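Local structure of sugar isomerase (Sinorhizobium meliloti, 3QC0) at residues Lys80-Asn85 with Ala126-His131; Met120-Ile125 with Glu166-Gly171. The protein binds zinc in a xylose isomerase-like TIM barrel and is probably a sugar isomerase. One frame throughout, in Å; residues are numbered along the deposited sequence. Where two conformers were deposited one is given.

Interaction 1: Lys80-Asn85 with Ala126-His131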
loop_
_atom_site.group_PDB
_atom_site.type_symbol
_atom_site.label_atom_id
_atom_site.label_comp_id
_atom_site.label_asym_id
_atom_site.label_seq_id
_atom_site.Cartn_x
_atom_site.Cartn_y
_atom_site.Cartn_z
ATOM N N LYS A 80 -0.888 -18.820 -21.826
ATOM C CA LYS A 80 -0.360 -19.811 -20.879
ATOM C C LYS A 80 -0.918 -19.575 -19.472
ATOM O O LYS A 80 -1.357 -20.530 -18.792
ATOM C CB LYS A 80 1.165 -19.844 -20.856
ATOM C CG LYS A 80 1.755 -20.465 -22.139
ATOM C CD LYS A 80 3.305 -20.431 -22.168
ATOM C CE LYS A 80 3.832 -20.944 -23.516
ATOM N NZ LYS A 80 3.333 -22.342 -23.774
ATOM N N ALA A 81 -0.989 -18.326 -19.056
ATOM C CA ALA A 81 -1.548 -17.999 -17.752
ATOM C C ALA A 81 -3.039 -18.326 -17.684
ATOM O O ALA A 81 -3.511 -18.937 -16.719
ATOM C CB ALA A 81 -1.293 -16.524 -17.392
ATOM N N ILE A 82 -3.783 -17.931 -18.711
ATOM C CA ILE A 82 -5.227 -18.216 -18.757
ATOM C C ILE A 82 -5.457 -19.718 -18.664
ATOM O O ILE A 82 -6.316 -20.185 -17.906
ATOM C CB ILE A 82 -5.835 -17.593 -19.990
ATOM C CG1 ILE A 82 -5.895 -16.062 -19.871
ATOM C CG2 ILE A 82 -7.251 -18.166 -20.252
ATOM C CD1 ILE A 82 -6.002 -15.323 -21.205
ATOM N N ASP A 83 -4.689 -20.487 -19.430
ATOM C CA ASP A 83 -4.862 -21.922 -19.435
ATOM C C ASP A 83 -4.542 -22.530 -18.082
ATOM O O ASP A 83 -5.262 -23.447 -17.647
ATOM C CB ASP A 83 -4.125 -22.560 -20.635
ATOM C CG ASP A 83 -4.938 -23.649 -21.303
ATOM O OD1 ASP A 83 -6.175 -23.483 -21.515
ATOM O OD2 ASP A 83 -4.334 -24.700 -21.616
ATOM N N ASP A 84 -3.473 -22.057 -17.393
ATOM C CA ASP A 84 -3.225 -22.466 -16.004
ATOM C C ASP A 84 -4.402 -22.225 -15.096
ATOM O O ASP A 84 -4.705 -23.053 -14.240
ATOM C CB ASP A 84 -1.970 -21.796 -15.383
ATOM C CG ASP A 84 -1.743 -22.187 -13.914
ATOM O OD1 ASP A 84 -1.498 -23.416 -13.689
ATOM O OD2 ASP A 84 -1.897 -21.309 -12.999
ATOM N N ASN A 85 -5.090 -21.085 -15.272
ATOM C CA ASN A 85 -6.241 -20.798 -14.468
ATOM C C ASN A 85 -7.370 -21.807 -14.714
ATOM O O ASN A 85 -8.111 -22.115 -13.789
ATOM C CB ASN A 85 -6.756 -19.376 -14.741
ATOM C CG ASN A 85 -5.993 -18.308 -13.960
ATOM O OD1 ASN A 85 -6.435 -17.943 -12.871
ATOM N ND2 ASN A 85 -4.860 -17.817 -14.498
ATOM N N ALA A 126 -11.976 -12.590 -17.875
ATOM C CA ALA A 126 -13.042 -12.817 -18.841
ATOM C C ALA A 126 -12.839 -14.108 -19.638
ATOM O O ALA A 126 -13.811 -14.818 -19.926
ATOM C CB ALA A 126 -13.147 -11.669 -19.788
ATOM N N ALA A 127 -11.580 -14.425 -19.938
ATOM C CA ALA A 127 -11.236 -15.617 -20.707
ATOM C C ALA A 127 -11.467 -16.896 -19.898
ATOM O O ALA A 127 -11.836 -17.944 -20.463
ATOM C CB ALA A 127 -9.770 -15.564 -21.224
ATOM N N VAL A 128 -11.235 -16.814 -18.588
ATOM C CA VAL A 128 -11.385 -17.940 -17.672
ATOM C C VAL A 128 -12.855 -18.161 -17.267
ATOM O O VAL A 128 -13.264 -19.290 -17.002
ATOM C CB VAL A 128 -10.505 -17.742 -16.407
ATOM C CG1 VAL A 128 -10.736 -18.872 -15.355
ATOM C CG2 VAL A 128 -9.010 -17.646 -16.803
ATOM N N LEU A 129 -13.629 -17.080 -17.203
ATOM C CA LEU A 129 -14.962 -17.156 -16.627
ATOM C C LEU A 129 -15.827 -18.271 -17.200
ATOM O O LEU A 129 -16.430 -19.012 -16.422
ATOM C CB LEU A 129 -15.678 -15.808 -16.733
ATOM C CG LEU A 129 -15.544 -14.939 -15.471
ATOM C CD1 LEU A 129 -15.967 -13.468 -15.683
ATOM C CD2 LEU A 129 -16.321 -15.592 -14.317
ATOM N N PRO A 130 -15.885 -18.417 -18.540
ATOM C CA PRO A 130 -16.790 -19.500 -19.032
ATOM C C PRO A 130 -16.416 -20.884 -18.486
ATOM O O PRO A 130 -17.318 -21.696 -18.195
ATOM C CB PRO A 130 -16.652 -19.403 -20.560
ATOM C CG PRO A 130 -16.224 -17.955 -20.809
ATOM C CD PRO A 130 -15.329 -17.636 -19.649
ATOM N N HIS A 131 -15.114 -21.141 -18.359
ATOM C CA HIS A 131 -14.661 -22.390 -17.789
ATOM C C HIS A 131 -15.073 -22.519 -16.336
ATOM O O HIS A 131 -15.541 -23.556 -15.890
ATOM C CB HIS A 131 -13.159 -22.493 -17.955
ATOM C CG HIS A 131 -12.642 -23.867 -17.745
ATOM N ND1 HIS A 131 -12.594 -24.787 -18.754
ATOM C CD2 HIS A 131 -12.110 -24.464 -16.653
ATOM C CE1 HIS A 131 -12.077 -25.914 -18.285
ATOM N NE2 HIS A 131 -11.797 -25.752 -17.006
#
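Val128 presses its CG2 methyl against the CB of Asn85 at 3.5 Å, the two side chains lying roughly perpendicular. The same methyl meets CG2 of Ile82, 3.9 Å away. Ile82 and Val128 lie alongside one another, pointing opposite ways, and meet at these methyls. Val128 holds CG1 anti to its backbone N (chi1 175°), which turns CG2 onto the neighbouring helix. Ala127 sits beside this pair. Its CB touches Ile82 CG2 at 3.7 Å and Ile82 CD1 at 3.8 Å, and fits against two branches of one side chain. The backbones come close, with the CA atoms of Ile82 and Val128 6.3 Å apart. This is the packing of neighbouring outer helices of a TIM barrel. Helices 75-94 and 114-135 follow strands 60-68 and 100-103, and their short segments run nearly parallel, crossing at -26°. Asn85 meets Val128 mainly through its CB. Its CG lies beside the backbone N and opposite the carbonyl carbon (chi1 -83°), which leaves CB against Val128 and lets the amide reach back along its helix. ND2 donates to Ala81 O at 2.8 Å, with the acceptor close to the amide plane but the donor above the carbonyl plane. Ala81 O also accepts Asn85 N. OD1 takes a hydrogen bond from Gly68 N. The buried amide is gripped at both ends, which fixes its rotation. Phe70 touches both Asn85 and Val128.

Interaction 2: Met120-Ile125 with Glu166-Gly171; sequences MVVEGI and ETLGPG
Segment 120-125 is helical throughout, while 166-171 holds the last turn of helix 158-168 and the loop after it; the nearest CA atoms, of Val122 and Leu168, are 7.7 Å apart. Gly169 leaves the helix with positive phi (91°). A side chain there would run into the CD of Pro170. Just before this turn, Leu168 reaches across with both methyls. CD1 meets Ile125 CG2 at 3.4 Å, tighter than usual for two carbons, and lies 3.7 Å from Ile125 CB. Here the leucine branch lies squarely across the isoleucine. CD2 goes to Val122, where it lies 3.8 Å from CG1. Leu168 has CG beside its backbone N and opposite the carbonyl carbon (chi1 -70°), and its two methyls part at CG to serve one partner each. Thr167 adds a looser contact at the edge, its CG2 methyl 4.4 Å from Val122 CG1. Its OG1 is hydrogen-bonded to Asp163 O within helix 158-168. The contact joins two successive outer helices of the TIM barrel. Further along, Gly171 pairs by backbone with Leu139 as the chain enters strand 172-177. Cutting Leu168 back to an alanine removes both methyls and is likely to leave a gap between the helices, with Val122 and Ile125 lacking their main partner in this contact. Ile125 also packs inward on Leu139 and Ile141. The side chains meet through methyl and other aliphatic carbons, so the contact rests on close fit and burial, with no polar bond between the segments.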
loop_
_atom_site.group_PDB
_atom_site.type_symbol
_atom_site.label_atom_id
_atom_site.label_comp_id
_atom_site.label_asym_id
_atom_site.label_seq_id
_atom_site.Cartn_x
_atom_site.Cartn_y
_atom_site.Cartn_z
HETATM N N MSE A 120 -5.098 -6.404 -18.987
HETATM C CA MSE A 120 -4.780 -7.855 -19.182
HETATM C C MSE A 120 -5.396 -8.699 -18.111
HETATM O O MSE A 120 -5.824 -9.811 -18.378
HETATM C CB MSE A 120 -3.288 -8.089 -19.215
HETATM C CG MSE A 120 -2.545 -7.444 -20.366
HETATM SE SE MSE A 120 -0.650 -7.600 -20.201
HETATM C CE MSE A 120 -0.113 -6.628 -21.767
ATOM N N VAL A 121 -5.479 -8.194 -16.886
ATOM C CA VAL A 121 -6.212 -8.873 -15.797
ATOM C C VAL A 121 -7.682 -9.045 -16.116
ATOM O O VAL A 121 -8.224 -10.126 -16.038
ATOM C CB VAL A 121 -6.009 -8.151 -14.428
ATOM C CG1 VAL A 121 -6.889 -8.764 -13.361
ATOM C CG2 VAL A 121 -4.488 -8.210 -14.017
ATOM N N VAL A 122 -8.308 -7.942 -16.533
ATOM C CA VAL A 122 -9.740 -8.009 -16.863
ATOM C C VAL A 122 -9.969 -9.017 -18.016
ATOM O O VAL A 122 -10.858 -9.873 -17.950
ATOM C CB VAL A 122 -10.311 -6.641 -17.188
ATOM C CG1 VAL A 122 -11.784 -6.739 -17.594
ATOM C CG2 VAL A 122 -10.110 -5.715 -15.961
ATOM N N GLU A 123 -9.171 -8.913 -19.063
ATOM C CA GLU A 123 -9.291 -9.795 -20.203
ATOM C C GLU A 123 -9.018 -11.252 -19.830
ATOM O O GLU A 123 -9.687 -12.170 -20.313
ATOM C CB GLU A 123 -8.322 -9.372 -21.294
ATOM C CG GLU A 123 -8.635 -8.078 -21.981
ATOM C CD GLU A 123 -7.470 -7.613 -22.915
ATOM O OE1 GLU A 123 -6.399 -8.278 -23.012
ATOM O OE2 GLU A 123 -7.634 -6.566 -23.538
ATOM N N GLY A 124 -8.076 -11.460 -18.931
ATOM C CA GLY A 124 -7.718 -12.804 -18.502
ATOM C C GLY A 124 -8.844 -13.442 -17.710
ATOM O O GLY A 124 -9.206 -14.627 -17.920
ATOM N N ILE A 125 -9.410 -12.688 -16.757
ATOM C CA ILE A 125 -10.586 -13.163 -15.987
ATOM C C ILE A 125 -11.739 -13.470 -16.915
ATOM O O ILE A 125 -12.359 -14.532 -16.802
ATOM C CB ILE A 125 -10.988 -12.236 -14.849
ATOM C CG1 ILE A 125 -9.784 -12.045 -13.894
ATOM C CG2 ILE A 125 -12.184 -12.786 -14.097
ATOM C CD1 ILE A 125 -10.021 -10.914 -12.834
ATOM N N GLU A 166 -18.158 -5.756 -11.751
ATOM C CA GLU A 166 -19.298 -5.165 -12.480
ATOM C C GLU A 166 -19.139 -5.264 -13.981
ATOM O O GLU A 166 -20.150 -5.442 -14.718
ATOM C CB GLU A 166 -19.485 -3.704 -12.079
ATOM C CG GLU A 166 -20.015 -3.539 -10.700
ATOM C CD GLU A 166 -20.628 -2.162 -10.482
ATOM O OE1 GLU A 166 -19.898 -1.145 -10.523
ATOM O OE2 GLU A 166 -21.856 -2.100 -10.278
ATOM N N THR A 167 -17.920 -5.139 -14.480
ATOM C CA THR A 167 -17.620 -5.177 -15.916
ATOM C C THR A 167 -17.827 -6.584 -16.483
ATOM O O THR A 167 -18.353 -6.775 -17.605
ATOM C CB THR A 167 -16.182 -4.745 -16.197
ATOM O OG1 THR A 167 -15.986 -3.367 -15.814
ATOM C CG2 THR A 167 -15.819 -4.907 -17.685
ATOM N N LEU A 168 -17.457 -7.575 -15.680
ATOM C CA LEU A 168 -17.397 -8.943 -16.186
ATOM C C LEU A 168 -18.648 -9.711 -15.974
ATOM O O LEU A 168 -18.881 -10.712 -16.677
ATOM C CB LEU A 168 -16.260 -9.675 -15.497
ATOM C CG LEU A 168 -14.901 -9.168 -15.923
ATOM C CD1 LEU A 168 -13.905 -10.048 -15.219
ATOM C CD2 LEU A 168 -14.705 -9.154 -17.471
ATOM N N GLY A 169 -19.399 -9.362 -14.940
ATOM C CA GLY A 169 -20.686 -9.951 -14.707
ATOM C C GLY A 169 -20.693 -11.187 -13.835
ATOM O O GLY A 169 -19.873 -11.361 -12.962
ATOM N N PRO A 170 -21.648 -12.089 -14.071
ATOM C CA PRO A 170 -21.884 -13.133 -13.063
ATOM C C PRO A 170 -20.769 -14.161 -13.000
ATOM O O PRO A 170 -20.073 -14.361 -14.015
ATOM C CB PRO A 170 -23.172 -13.845 -13.575
ATOM C CG PRO A 170 -23.338 -13.382 -15.025
ATOM C CD PRO A 170 -22.750 -11.991 -15.048
ATOM N N GLY A 171 -20.545 -14.711 -11.807
ATOM C CA GLY A 171 -19.494 -15.740 -11.619
ATOM C C GLY A 171 -18.178 -15.268 -11.046
ATOM O O GLY A 171 -17.287 -16.087 -10.771
#

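Overall arrangement
Interactions 1 and 2 lie side by side on the outer layer of the barrel, their centres 11 Å apart. Both use helix 114-135, which packs on helix 75-94 in interaction 1 and on helix 158-168 in interaction 2. Along the chain the segments alternate: 80-85, 120-125, 126-131, then 166-171. The contacts also touch directly. Ala126 and Leu129 of the first pack on Leu168 of the second. The three helices that follow strands 60-68, 100-103 and 139-141 are thereby packed in a row outside the barrel. The side chains of Asn85 and Ile125 lie about 11 and 10 Å from that of the zinc ligand Glu142, so both contacts lie outside the metal's first shell.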